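Local coordinates for protein putative cytidylyltransferase (Burkholderia pseudomallei, PDB 5X9Q) that probably transfers the adenylyl group of ATP to D-glycero-beta-D-manno-heptose 1-phosphate, releasing diphosphate and forming the ADP-activated sugar for heptose biosynthesis, at residues 35-40 / 62-67; 39-44 / 54-59; 66-71 / 101-106; 123-128 / 149-154; 20-25 / 105-110. All blocks are in the same frame, centred on the assembly; numbering follows the deposited sequence.

Contact 1 of 5, residues 35-40 / 62-67; sequences PAPVVF and LGACLI
The ring of F40 meets I67 through its atom CD2: I67 CG2 approaches F40 CD2 to 4.0 Å, the two side chains crossing at about a right angle, while the carbonyl oxygen of I67 reaches the same part of the ring obliquely. The puckered rings of P35 and P37 take the other end of the contact. P37, which follows a cis peptide bond, sets its CG 3.6 Å from G63 CA, and P35 CB touches A64 CB. V39 fills the middle by dividing its branches. Its CG1, anti to the backbone N (chi1 -168°), runs to L66 CD1 at 3.9 Å; its CG2 turns back toward the turn and comes within 3.6 Å of G63 CA, which carries no side chain to stand in the way. Two residues before F40 and on the same face, V38 CG1 meets I67 CD1 at 3.8 Å. Backbone bonds hold this packing in register. A64 N gives its hydrogen to P37 O, V39 N to C65 O at 2.7 Å, and I67 N to V39 O at 2.7 Å, this last one nearly straight at 173°. The example illustrates how parallel strands are paired: V39 uses both its N-H and its C=O, reaching two residues on the partner. Both strands belong to one beta-alpha-beta crossover, connected by helix 50-62. On its other edge strand 38-43 pairs with strand 125-129, where V38 N also bonds D124 OD2, and helix 115-121 packs L117 and I118 against F40 and V121 against I67.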
# COMPACT_ATOMS: atom_id res chain seq x y z
N PRO A 35 -16.54 -8.19 -13.95
CA PRO A 35 -16.51 -9.64 -13.71
C PRO A 35 -17.24 -10.00 -12.42
O PRO A 35 -17.02 -9.38 -11.38
CB PRO A 35 -15.01 -9.95 -13.57
CG PRO A 35 -14.30 -8.72 -13.99
CD PRO A 35 -15.21 -7.58 -13.75
N ALA A 36 -18.11 -11.00 -12.46
CA ALA A 36 -18.79 -11.43 -11.25
C ALA A 36 -17.87 -12.41 -10.53
O ALA A 36 -17.08 -13.08 -11.17
CB ALA A 36 -20.12 -12.04 -11.58
N PRO A 37 -17.93 -12.46 -9.19
CA PRO A 37 -18.72 -11.62 -8.29
C PRO A 37 -18.02 -10.31 -7.97
O PRO A 37 -16.80 -10.28 -7.76
CB PRO A 37 -18.86 -12.49 -7.03
CG PRO A 37 -17.65 -13.35 -7.04
CD PRO A 37 -17.25 -13.55 -8.47
N VAL A 38 -18.79 -9.23 -7.93
CA VAL A 38 -18.26 -7.92 -7.61
C VAL A 38 -18.25 -7.68 -6.11
O VAL A 38 -19.27 -7.85 -5.43
CB VAL A 38 -19.07 -6.84 -8.31
CG1 VAL A 38 -18.59 -5.45 -7.90
CG2 VAL A 38 -19.00 -7.05 -9.83
N VAL A 39 -17.09 -7.31 -5.59
CA VAL A 39 -16.92 -7.09 -4.16
C VAL A 39 -16.83 -5.59 -3.85
O VAL A 39 -16.16 -4.81 -4.55
CB VAL A 39 -15.69 -7.82 -3.64
CG1 VAL A 39 -15.68 -7.84 -2.13
CG2 VAL A 39 -15.71 -9.26 -4.14
N PHE A 40 -17.54 -5.19 -2.80
CA PHE A 40 -17.55 -3.80 -2.40
C PHE A 40 -17.15 -3.65 -0.96
O PHE A 40 -17.51 -4.49 -0.14
CB PHE A 40 -18.93 -3.17 -2.60
CG PHE A 40 -18.99 -1.72 -2.23
CD1 PHE A 40 -19.19 -1.31 -0.92
CD2 PHE A 40 -18.81 -0.76 -3.21
CE1 PHE A 40 -19.22 0.02 -0.59
CE2 PHE A 40 -18.84 0.60 -2.88
CZ PHE A 40 -19.04 0.98 -1.57
N LEU A 62 -12.20 -12.97 -2.27
CA LEU A 62 -13.57 -13.49 -2.24
C LEU A 62 -14.26 -13.36 -3.59
O LEU A 62 -15.23 -14.06 -3.85
CB LEU A 62 -14.42 -12.76 -1.19
CG LEU A 62 -14.06 -12.90 0.29
CD1 LEU A 62 -14.96 -11.98 1.11
CD2 LEU A 62 -14.22 -14.35 0.73
N GLY A 63 -13.73 -12.51 -4.47
CA GLY A 63 -14.46 -12.21 -5.69
C GLY A 63 -13.51 -12.01 -6.85
O GLY A 63 -12.36 -12.37 -6.75
N ALA A 64 -14.01 -11.48 -7.97
CA ALA A 64 -13.19 -11.23 -9.15
C ALA A 64 -12.86 -9.74 -9.32
O ALA A 64 -12.12 -9.34 -10.22
CB ALA A 64 -13.89 -11.75 -10.38
N CYS A 65 -13.42 -8.92 -8.46
CA CYS A 65 -13.37 -7.49 -8.69
C CYS A 65 -13.61 -6.76 -7.38
O CYS A 65 -14.57 -7.08 -6.66
CB CYS A 65 -14.41 -7.13 -9.75
SG CYS A 65 -14.55 -5.41 -10.01
N LEU A 66 -12.77 -5.80 -7.03
CA LEU A 66 -12.92 -5.14 -5.75
C LEU A 66 -13.05 -3.64 -5.90
O LEU A 66 -12.13 -2.97 -6.37
CB LEU A 66 -11.74 -5.45 -4.84
CG LEU A 66 -11.77 -4.69 -3.50
CD1 LEU A 66 -13.02 -5.04 -2.68
CD2 LEU A 66 -10.47 -4.91 -2.69
N ILE A 67 -14.18 -3.13 -5.42
CA ILE A 67 -14.47 -1.71 -5.42
C ILE A 67 -14.40 -1.17 -3.99
O ILE A 67 -14.98 -1.75 -3.07
CB ILE A 67 -15.87 -1.42 -6.04
CG1 ILE A 67 -16.00 -2.09 -7.40
CG2 ILE A 67 -16.13 0.07 -6.11
CD1 ILE A 67 -17.33 -1.86 -8.07

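Contact 2 of 5, residues 39-44 / 54-59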
# COMPACT_ATOMS: atom_id res chain seq x y z
N VAL A 39 -17.09 -7.31 -5.59
CA VAL A 39 -16.92 -7.09 -4.16
C VAL A 39 -16.83 -5.59 -3.85
O VAL A 39 -16.16 -4.81 -4.55
CB VAL A 39 -15.69 -7.82 -3.64
CG1 VAL A 39 -15.68 -7.84 -2.13
CG2 VAL A 39 -15.71 -9.26 -4.14
N PHE A 40 -17.54 -5.19 -2.80
CA PHE A 40 -17.55 -3.80 -2.40
C PHE A 40 -17.15 -3.65 -0.96
O PHE A 40 -17.51 -4.49 -0.14
CB PHE A 40 -18.93 -3.17 -2.60
CG PHE A 40 -18.99 -1.72 -2.23
CD1 PHE A 40 -19.19 -1.31 -0.92
CD2 PHE A 40 -18.81 -0.76 -3.21
CE1 PHE A 40 -19.22 0.02 -0.59
CE2 PHE A 40 -18.84 0.60 -2.88
CZ PHE A 40 -19.04 0.98 -1.57
N THR A 41 -16.40 -2.58 -0.68
CA THR A 41 -16.17 -2.15 0.69
C THR A 41 -16.02 -0.62 0.76
O THR A 41 -15.77 0.04 -0.24
CB THR A 41 -14.92 -2.82 1.27
OG1 THR A 41 -14.95 -2.68 2.69
CG2 THR A 41 -13.64 -2.16 0.74
N ASN A 42 -16.14 -0.05 1.95
CA ASN A 42 -16.03 1.38 2.10
C ASN A 42 -15.29 1.74 3.37
O ASN A 42 -15.18 0.91 4.29
CB ASN A 42 -17.39 2.06 2.10
CG ASN A 42 -18.26 1.61 3.26
OD1 ASN A 42 -18.50 2.38 4.18
ND2 ASN A 42 -18.77 0.38 3.19
N GLY A 43 -14.77 2.96 3.41
CA GLY A 43 -14.07 3.43 4.60
C GLY A 43 -13.45 4.80 4.43
O GLY A 43 -13.48 5.42 3.37
N VAL A 44 -12.88 5.30 5.52
CA VAL A 44 -12.22 6.58 5.46
C VAL A 44 -10.81 6.36 4.91
O VAL A 44 -10.37 7.05 3.98
CB VAL A 44 -12.21 7.27 6.84
CG1 VAL A 44 -11.46 8.56 6.75
CG2 VAL A 44 -13.66 7.50 7.31
N SER A 54 -4.43 -6.05 4.69
CA SER A 54 -4.63 -7.48 4.87
C SER A 54 -6.08 -7.79 4.53
O SER A 54 -6.38 -8.76 3.83
CB SER A 54 -4.32 -7.90 6.31
OG SER A 54 -2.92 -7.93 6.54
N TYR A 55 -6.99 -6.96 5.01
CA TYR A 55 -8.40 -7.11 4.76
C TYR A 55 -8.78 -6.71 3.36
O TYR A 55 -9.68 -7.29 2.82
CB TYR A 55 -9.25 -6.41 5.84
CG TYR A 55 -10.22 -5.36 5.39
CD1 TYR A 55 -11.42 -5.69 4.81
CD2 TYR A 55 -9.92 -4.06 5.53
CE1 TYR A 55 -12.29 -4.72 4.37
CE2 TYR A 55 -10.78 -3.08 5.12
CZ TYR A 55 -11.95 -3.41 4.54
OH TYR A 55 -12.73 -2.38 4.15
N LEU A 56 -8.09 -5.73 2.78
CA LEU A 56 -8.39 -5.34 1.41
C LEU A 56 -8.05 -6.48 0.44
O LEU A 56 -8.72 -6.67 -0.58
CB LEU A 56 -7.62 -4.08 1.02
CG LEU A 56 -8.25 -2.75 1.45
CD1 LEU A 56 -7.51 -1.58 0.82
CD2 LEU A 56 -9.73 -2.71 1.10
N ALA A 57 -7.01 -7.23 0.77
CA ALA A 57 -6.53 -8.37 -0.01
C ALA A 57 -7.43 -9.58 0.09
O ALA A 57 -7.75 -10.19 -0.93
CB ALA A 57 -5.09 -8.73 0.39
N ASP A 58 -7.91 -9.87 1.29
CA ASP A 58 -8.83 -10.98 1.51
C ASP A 58 -10.17 -10.71 0.82
O ASP A 58 -10.79 -11.64 0.28
CB ASP A 58 -9.04 -11.23 3.00
CG ASP A 58 -7.88 -11.95 3.64
OD1 ASP A 58 -7.04 -12.51 2.90
OD2 ASP A 58 -7.80 -11.97 4.89
N ALA A 59 -10.63 -9.46 0.84
CA ALA A 59 -11.91 -9.12 0.21
C ALA A 59 -11.76 -9.38 -1.29
O ALA A 59 -12.66 -9.97 -1.90
CB ALA A 59 -12.29 -7.65 0.48
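Y55 is the first residue of 54-59 to reach the strand, and it does so through its phenol oxygen. Y55 OH donates a hydrogen bond of 2.7 Å to T41 OG1, the two side chains approaching from opposite directions and T41 OG1 lying at the ring edge, in its plane. T41 directs that oxygen by holding OG1 anti to its own backbone N (chi1 -163°), which places the methyl CG2 between the N and the carbonyl carbon. T41 OG1 is also bonded to V127 O of the neighbouring strand 125-129; since the tyrosine gives its proton to the threonine, the threonine can pass its own to that carbonyl, and a buried hydroxyl is satisfied as both acceptor and donor. L56, one residue on, sends CD2 to T41 CG2 at 4.0 Å, the two side chains crossing at about a right angle. L56 CD2 also lies 4.1 Å above one face of the Y55 ring, offset toward its rim. This is the first strand-helix pair of a Rossmann-like beta-alpha-beta unit, with the short segment axes 9.8 Å apart and running almost antiparallel at 159°. The chain between the two segments carries the H-x-G-H signature of nucleotidyltransferases, which in relatives contacts the phosphates of the bound nucleotide. A57, like S54 before it, packs on F17 of the second subunit. A59 then comes down onto V39: its carbonyl oxygen is 3.7 Å from V39 CG1, and its CB lies 4.3 Å from that same methyl while also touching V127.

Contact 3 of 5, residues 66-71 / 101-106; sequences LIVGVN and ECVDWV
V68 pushes its CG2 into the notch between the two methyls of V103, 3.9 Å from V103 CG1 and equally far from V103 CG2, the two side chains meeting at about a right angle. Two residues further on the fit is simpler, V70 CG2 lying against one methyl, V106 CG1, at 3.7 Å. At the start of the contact L66 CD2 settles over C102 O, while on the other face of the sheet I67 CG1 rests near W105 CB. The turn into strand 105-109 is shaped by polar atoms. L66 O accepts two hydrogens, from D104 N at 3.0 Å and from W105 N at 3.2 Å, and D104 OD2 takes the hydrogen of L66 N at 2.9 Å on its anti side. D104 can reach back because its CG stands beside its own backbone N (chi1 -61°), and K60 forms a salt bridge with the same oxygen, probably steadying its charge. Further along, V68 N bonds W105 O. Helix 90-98 packs M94 against both V70 and V106. The pairing of strands 65-71 and 105-109 belongs to the parallel Rossmann-like sheet, of order 3-2-1-4-5, of this nucleotidyltransferase family.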
# COMPACT_ATOMS: atom_id res chain seq x y z
N LEU A 66 -12.77 -5.80 -7.03
CA LEU A 66 -12.92 -5.14 -5.75
C LEU A 66 -13.05 -3.64 -5.90
O LEU A 66 -12.13 -2.97 -6.37
CB LEU A 66 -11.74 -5.45 -4.84
CG LEU A 66 -11.77 -4.69 -3.50
CD1 LEU A 66 -13.02 -5.04 -2.68
CD2 LEU A 66 -10.47 -4.91 -2.69
N ILE A 67 -14.18 -3.13 -5.42
CA ILE A 67 -14.47 -1.71 -5.42
C ILE A 67 -14.40 -1.17 -3.99
O ILE A 67 -14.98 -1.75 -3.07
CB ILE A 67 -15.87 -1.42 -6.04
CG1 ILE A 67 -16.00 -2.09 -7.40
CG2 ILE A 67 -16.13 0.07 -6.11
CD1 ILE A 67 -17.33 -1.86 -8.07
N VAL A 68 -13.71 -0.05 -3.81
CA VAL A 68 -13.64 0.60 -2.50
C VAL A 68 -14.31 1.99 -2.54
O VAL A 68 -14.00 2.82 -3.40
CB VAL A 68 -12.19 0.74 -2.04
CG1 VAL A 68 -12.13 1.21 -0.60
CG2 VAL A 68 -11.47 -0.61 -2.18
N GLY A 69 -15.27 2.21 -1.65
CA GLY A 69 -15.92 3.50 -1.52
C GLY A 69 -15.26 4.35 -0.45
O GLY A 69 -14.99 3.88 0.67
N VAL A 70 -14.98 5.60 -0.78
CA VAL A 70 -14.22 6.43 0.16
C VAL A 70 -14.97 7.71 0.54
O VAL A 70 -15.29 8.54 -0.32
CB VAL A 70 -12.86 6.80 -0.42
CG1 VAL A 70 -12.09 7.67 0.56
CG2 VAL A 70 -12.09 5.53 -0.74
N ASN A 71 -15.27 7.84 1.83
CA ASN A 71 -15.95 9.02 2.33
C ASN A 71 -15.27 10.32 1.89
O ASN A 71 -14.06 10.50 2.12
CB ASN A 71 -16.02 8.98 3.86
CG ASN A 71 -16.72 7.74 4.37
OD1 ASN A 71 -16.17 6.62 4.33
ND2 ASN A 71 -17.91 7.92 4.92
N GLU A 101 -2.31 -3.25 -5.05
CA GLU A 101 -2.45 -4.31 -6.03
C GLU A 101 -3.84 -4.92 -6.03
O GLU A 101 -4.37 -5.26 -7.08
CB GLU A 101 -1.44 -5.42 -5.80
CG GLU A 101 -1.50 -6.49 -6.89
CD GLU A 101 -0.38 -7.50 -6.80
OE1 GLU A 101 0.18 -7.68 -5.70
OE2 GLU A 101 -0.04 -8.09 -7.85
N CYS A 102 -4.43 -5.10 -4.85
CA CYS A 102 -5.67 -5.85 -4.80
C CYS A 102 -6.92 -5.05 -5.15
O CYS A 102 -7.96 -5.64 -5.39
CB CYS A 102 -5.84 -6.48 -3.42
SG CYS A 102 -6.01 -5.30 -2.10
N VAL A 103 -6.82 -3.72 -5.19
CA VAL A 103 -7.99 -2.86 -5.44
C VAL A 103 -8.17 -2.64 -6.93
O VAL A 103 -7.20 -2.37 -7.63
CB VAL A 103 -7.83 -1.44 -4.75
CG1 VAL A 103 -8.95 -0.49 -5.19
CG2 VAL A 103 -7.83 -1.53 -3.24
N ASP A 104 -9.39 -2.74 -7.44
CA ASP A 104 -9.59 -2.45 -8.86
C ASP A 104 -10.18 -1.07 -9.11
O ASP A 104 -9.78 -0.39 -10.05
CB ASP A 104 -10.50 -3.50 -9.50
CG ASP A 104 -9.91 -4.88 -9.42
OD1 ASP A 104 -9.02 -5.19 -10.24
OD2 ASP A 104 -10.31 -5.65 -8.51
N TRP A 105 -11.10 -0.63 -8.27
CA TRP A 105 -11.77 0.64 -8.50
C TRP A 105 -11.96 1.38 -7.20
O TRP A 105 -12.35 0.78 -6.20
CB TRP A 105 -13.14 0.44 -9.19
CG TRP A 105 -13.05 -0.33 -10.50
CD1 TRP A 105 -13.39 -1.65 -10.72
CD2 TRP A 105 -12.55 0.17 -11.74
NE1 TRP A 105 -13.15 -1.98 -12.03
CE2 TRP A 105 -12.64 -0.89 -12.68
CE3 TRP A 105 -12.05 1.41 -12.17
CZ2 TRP A 105 -12.23 -0.74 -14.00
CZ3 TRP A 105 -11.65 1.55 -13.49
CH2 TRP A 105 -11.75 0.48 -14.39
N VAL A 106 -11.69 2.68 -7.20
CA VAL A 106 -11.90 3.51 -6.02
C VAL A 106 -12.89 4.63 -6.36
O VAL A 106 -12.67 5.39 -7.31
CB VAL A 106 -10.57 4.11 -5.48
CG1 VAL A 106 -10.80 4.84 -4.16
CG2 VAL A 106 -9.50 3.00 -5.33

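Contact 4 of 5, residues 123-128 / 149-154; sequences PDILVK and RALAIP
I125 lays its CD1 over one face of the R149 guanidinium, 3.7 Å above its plane and offset toward the rim, as the two side chains cross at a slant. The arginine folds back to meet it through bends at chi2 (106°) and chi3 (94°), which bring NH2 to 3.8 Å from I125 CD1. On the same face of the sheet, V127 and L151 lie alongside each other and point the same way. L151 CG, set between its backbone N and carbonyl carbon (chi1 62°), comes alongside V127 CG1 at 4.2 Å, and I153 CD1 adds a looser touch to the same V127 methyl. The opposite face is carried by L126 and A150, whose CB atoms are 4.3 Å apart, and by K128 and A152. K128 leads away from the partner strand to form a cation-pi pair with Y132. Five backbone bonds stitch the parallel pair, passing from D124 O through R149, L126, L151 and K128 to I153; among them L126 N to R149 O and I153 N to K128 O are both 2.7 Å. Strand 149-153 is the outermost of the chain's sheet at this end. Helix 50-62 brings L62 against V127, L151 and I153, whereas helix 138-145 packs V143 onto L126 and S140 onto A150, so the two strands lie between helices; strand 125-129 has strand 38-43 on its other side, where L126 packs on F40.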
# COMPACT_ATOMS: atom_id res chain seq x y z
N PRO A 123 -23.07 -4.36 -5.76
CA PRO A 123 -22.16 -5.49 -5.49
C PRO A 123 -22.84 -6.84 -5.28
O PRO A 123 -23.96 -6.86 -4.80
CB PRO A 123 -21.43 -5.08 -4.20
CG PRO A 123 -22.46 -4.24 -3.46
CD PRO A 123 -23.19 -3.47 -4.56
N ASP A 124 -22.15 -7.93 -5.58
CA ASP A 124 -22.61 -9.25 -5.21
C ASP A 124 -22.16 -9.55 -3.79
O ASP A 124 -22.79 -10.33 -3.06
CB ASP A 124 -22.04 -10.32 -6.16
CG ASP A 124 -22.39 -10.04 -7.60
OD1 ASP A 124 -23.60 -9.90 -7.90
OD2 ASP A 124 -21.45 -9.93 -8.42
N ILE A 125 -21.06 -8.94 -3.36
CA ILE A 125 -20.57 -9.24 -2.03
C ILE A 125 -20.18 -7.94 -1.35
O ILE A 125 -19.46 -7.14 -1.94
CB ILE A 125 -19.35 -10.20 -2.06
CG1 ILE A 125 -19.70 -11.52 -2.76
CG2 ILE A 125 -18.83 -10.46 -0.65
CD1 ILE A 125 -18.50 -12.38 -3.01
N LEU A 126 -20.68 -7.74 -0.14
CA LEU A 126 -20.36 -6.58 0.67
C LEU A 126 -19.51 -6.99 1.84
O LEU A 126 -19.86 -7.93 2.55
CB LEU A 126 -21.62 -5.89 1.20
CG LEU A 126 -21.25 -4.83 2.25
CD1 LEU A 126 -20.68 -3.59 1.57
CD2 LEU A 126 -22.43 -4.46 3.11
N VAL A 127 -18.40 -6.30 2.07
CA VAL A 127 -17.51 -6.69 3.14
C VAL A 127 -17.15 -5.54 4.04
O VAL A 127 -17.02 -4.41 3.59
CB VAL A 127 -16.20 -7.34 2.58
CG1 VAL A 127 -16.52 -8.61 1.86
CG2 VAL A 127 -15.46 -6.38 1.65
N LYS A 128 -17.04 -5.81 5.33
CA LYS A 128 -16.54 -4.82 6.25
C LYS A 128 -15.34 -5.37 7.00
O LYS A 128 -15.28 -6.57 7.30
CB LYS A 128 -17.60 -4.38 7.24
CG LYS A 128 -18.46 -3.26 6.69
CD LYS A 128 -19.46 -2.79 7.71
CE LYS A 128 -18.76 -2.03 8.82
NZ LYS A 128 -18.20 -0.75 8.35
N ARG A 149 -24.28 -11.21 -0.72
CA ARG A 149 -23.77 -11.63 0.58
C ARG A 149 -23.10 -10.46 1.26
O ARG A 149 -22.58 -9.57 0.60
CB ARG A 149 -22.78 -12.79 0.48
CG ARG A 149 -23.40 -14.10 -0.01
CD ARG A 149 -23.02 -14.43 -1.45
NE ARG A 149 -21.85 -15.30 -1.52
CZ ARG A 149 -21.07 -15.47 -2.60
NH1 ARG A 149 -20.06 -16.31 -2.54
NH2 ARG A 149 -21.31 -14.82 -3.74
N ALA A 150 -23.15 -10.47 2.58
CA ALA A 150 -22.57 -9.41 3.37
C ALA A 150 -21.82 -10.06 4.51
O ALA A 150 -22.32 -10.96 5.16
CB ALA A 150 -23.66 -8.49 3.89
N LEU A 151 -20.59 -9.64 4.74
CA LEU A 151 -19.82 -10.29 5.78
C LEU A 151 -18.71 -9.42 6.29
O LEU A 151 -18.25 -8.51 5.61
CB LEU A 151 -19.29 -11.62 5.27
CG LEU A 151 -18.33 -11.64 4.09
CD1 LEU A 151 -16.89 -11.83 4.55
CD2 LEU A 151 -18.79 -12.75 3.14
N ALA A 152 -18.29 -9.70 7.52
CA ALA A 152 -17.22 -8.95 8.16
C ALA A 152 -15.95 -9.78 8.09
O ALA A 152 -15.99 -11.00 8.28
CB ALA A 152 -17.57 -8.63 9.60
N ILE A 153 -14.84 -9.17 7.77
CA ILE A 153 -13.61 -9.89 7.71
C ILE A 153 -12.81 -9.24 8.78
O ILE A 153 -12.68 -8.07 8.79
CB ILE A 153 -12.89 -9.70 6.37
CG1 ILE A 153 -13.58 -10.47 5.26
CG2 ILE A 153 -11.47 -10.20 6.45
CD1 ILE A 153 -13.01 -10.21 3.88
N PRO A 154 -12.26 -10.01 9.69
CA PRO A 154 -11.46 -9.47 10.79
C PRO A 154 -10.20 -8.88 10.27
O PRO A 154 -9.75 -9.30 9.27
CB PRO A 154 -11.15 -10.69 11.61
CG PRO A 154 -11.25 -11.80 10.67
CD PRO A 154 -12.40 -11.46 9.81

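Contact 5 of 5, residues 20-25 / 105-110; sequences KLITRD and WVVGFD
I22 meets V107 methyl to methyl, CG2 to CG2 at a tight 3.4 Å. With CG1 extended away from the backbone N (chi1 -178°), I22 CG2 is the branch left to face the strand, and V107 answers with the methyl beside its own N. The same I22 methyl also touches W105 at ring atom CE3, 4.3 Å away and obliquely. That indole has K20 O at its edge, near its plane and 3.6 Å from W105 CE3. Two backbone bonds join the two segments. V106 N donates to K20 O at 2.9 Å from above the carbonyl plane, 45° out of it, while I22 N bonds V106 O at 3.1 Å. K20 is extended beyond CB, which carries NZ to V103 O and A98 O. R24 bends at chi3 (-44°) and sets NH2 3.8 Å from F109 CB, which lies at the guanidinium edge; the same NH2 makes a salt bridge to E111 and NH1 bonds S116. T23 is the N-cap of helix 24-30, its OG1 bonded to A26 N. Charged groups thus end the contact at both margins while methyls and main-chain bonds fill its middle, consistent with a segment held to the sheet edge by polar grips and closed by apolar packing.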
# COMPACT_ATOMS: atom_id res chain seq x y z
N LYS A 20 -7.62 3.72 -11.61
CA LYS A 20 -8.69 3.20 -10.79
C LYS A 20 -9.69 4.18 -10.19
O LYS A 20 -10.76 3.76 -9.76
CB LYS A 20 -8.04 2.38 -9.69
CG LYS A 20 -7.10 1.35 -10.21
CD LYS A 20 -6.53 0.54 -9.08
CE LYS A 20 -5.41 -0.35 -9.59
NZ LYS A 20 -4.80 -1.16 -8.47
N LEU A 21 -9.33 5.46 -10.16
CA LEU A 21 -10.20 6.49 -9.62
C LEU A 21 -11.33 6.71 -10.62
O LEU A 21 -11.08 7.07 -11.77
CB LEU A 21 -9.43 7.79 -9.39
CG LEU A 21 -8.07 7.65 -8.70
CD1 LEU A 21 -7.27 8.94 -8.83
CD2 LEU A 21 -8.25 7.28 -7.23
N ILE A 22 -12.55 6.55 -10.17
CA ILE A 22 -13.68 6.67 -11.03
C ILE A 22 -14.87 7.35 -10.35
O ILE A 22 -14.99 7.35 -9.16
CB ILE A 22 -14.07 5.27 -11.52
CG1 ILE A 22 -15.22 5.31 -12.45
CG2 ILE A 22 -14.55 4.39 -10.40
CD1 ILE A 22 -15.21 4.14 -13.37
N THR A 23 -15.72 7.96 -11.14
CA THR A 23 -16.91 8.60 -10.60
C THR A 23 -18.08 7.63 -10.51
O THR A 23 -18.15 6.66 -11.26
CB THR A 23 -17.33 9.82 -11.46
OG1 THR A 23 -17.80 9.37 -12.74
CG2 THR A 23 -16.16 10.76 -11.65
N ARG A 24 -19.00 7.91 -9.59
CA ARG A 24 -20.17 7.06 -9.41
C ARG A 24 -20.88 6.81 -10.74
O ARG A 24 -21.29 5.67 -11.02
CB ARG A 24 -21.13 7.67 -8.38
CG ARG A 24 -22.46 6.93 -8.36
CD ARG A 24 -23.50 7.48 -7.40
NE ARG A 24 -22.95 7.83 -6.10
CZ ARG A 24 -23.70 7.99 -5.01
NH1 ARG A 24 -25.02 7.80 -5.07
NH2 ARG A 24 -23.13 8.30 -3.85
N ASP A 25 -21.03 7.85 -11.56
CA ASP A 25 -21.74 7.72 -12.84
C ASP A 25 -20.99 6.78 -13.77
O ASP A 25 -21.58 5.87 -14.37
CB ASP A 25 -21.91 9.08 -13.53
CG ASP A 25 -23.05 9.90 -12.95
OD1 ASP A 25 -24.03 9.30 -12.46
OD2 ASP A 25 -22.97 11.14 -13.00
N TRP A 105 -11.10 -0.63 -8.27
CA TRP A 105 -11.77 0.64 -8.50
C TRP A 105 -11.96 1.38 -7.20
O TRP A 105 -12.35 0.78 -6.20
CB TRP A 105 -13.14 0.44 -9.19
CG TRP A 105 -13.05 -0.33 -10.50
CD1 TRP A 105 -13.39 -1.65 -10.72
CD2 TRP A 105 -12.55 0.17 -11.74
NE1 TRP A 105 -13.15 -1.98 -12.03
CE2 TRP A 105 -12.64 -0.89 -12.68
CE3 TRP A 105 -12.05 1.41 -12.17
CZ2 TRP A 105 -12.23 -0.74 -14.00
CZ3 TRP A 105 -11.65 1.55 -13.49
CH2 TRP A 105 -11.75 0.48 -14.39
N VAL A 106 -11.69 2.68 -7.20
CA VAL A 106 -11.90 3.51 -6.02
C VAL A 106 -12.89 4.63 -6.36
O VAL A 106 -12.67 5.39 -7.31
CB VAL A 106 -10.57 4.11 -5.48
CG1 VAL A 106 -10.80 4.84 -4.16
CG2 VAL A 106 -9.50 3.00 -5.33
N VAL A 107 -13.98 4.70 -5.59
CA VAL A 107 -15.06 5.67 -5.80
C VAL A 107 -15.30 6.49 -4.54
O VAL A 107 -15.40 5.93 -3.45
CB VAL A 107 -16.39 4.99 -6.14
CG1 VAL A 107 -17.49 6.02 -6.22
CG2 VAL A 107 -16.28 4.29 -7.42
N GLY A 108 -15.40 7.81 -4.67
CA GLY A 108 -15.78 8.64 -3.53
C GLY A 108 -17.29 8.77 -3.39
O GLY A 108 -18.00 8.70 -4.39
N PHE A 109 -17.79 9.00 -2.17
CA PHE A 109 -19.19 9.32 -1.99
C PHE A 109 -19.32 10.39 -0.92
O PHE A 109 -18.50 10.46 -0.01
CB PHE A 109 -20.03 8.09 -1.63
CG PHE A 109 -19.64 7.44 -0.33
CD1 PHE A 109 -18.60 6.51 -0.29
CD2 PHE A 109 -20.32 7.76 0.84
CE1 PHE A 109 -18.23 5.91 0.92
CE2 PHE A 109 -19.97 7.16 2.05
CZ PHE A 109 -18.91 6.23 2.10
N ASP A 110 -20.34 11.24 -1.06
CA ASP A 110 -20.51 12.43 -0.21
C ASP A 110 -21.47 12.23 0.97
O ASP A 110 -21.36 12.90 2.00
CB ASP A 110 -21.04 13.58 -1.05
CG ASP A 110 -20.01 14.12 -2.01
OD1 ASP A 110 -18.88 14.46 -1.57
OD2 ASP A 110 -20.34 14.25 -3.20

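Overall arrangement
All five contacts reach one parallel sheet, and neighbouring ones are joined largely by backbone bonds. Contacts 1 and 2 share V39 and F40, their centres about 10 Å apart, and contact 3 picks up L66 and I67 from contact 1; contacts 2 and 3, centres about 7 Å apart, are probably joined by G69 N to T41 O at 2.6 Å. Contact 4 joins on the other flank through F40 N to I125 O, 2.9 Å. Contact 5 shares W105 and V106 with contact 3, and V70 N reaches V107 O at 2.7 Å. Contacts 4 and 5 lie farthest apart, centres about 19 Å, on opposite sides of the chain's centre. The strand end of contact 2 leads to the H-x-G-H motif at the start of helix 50-62, probably part of the nucleotide site.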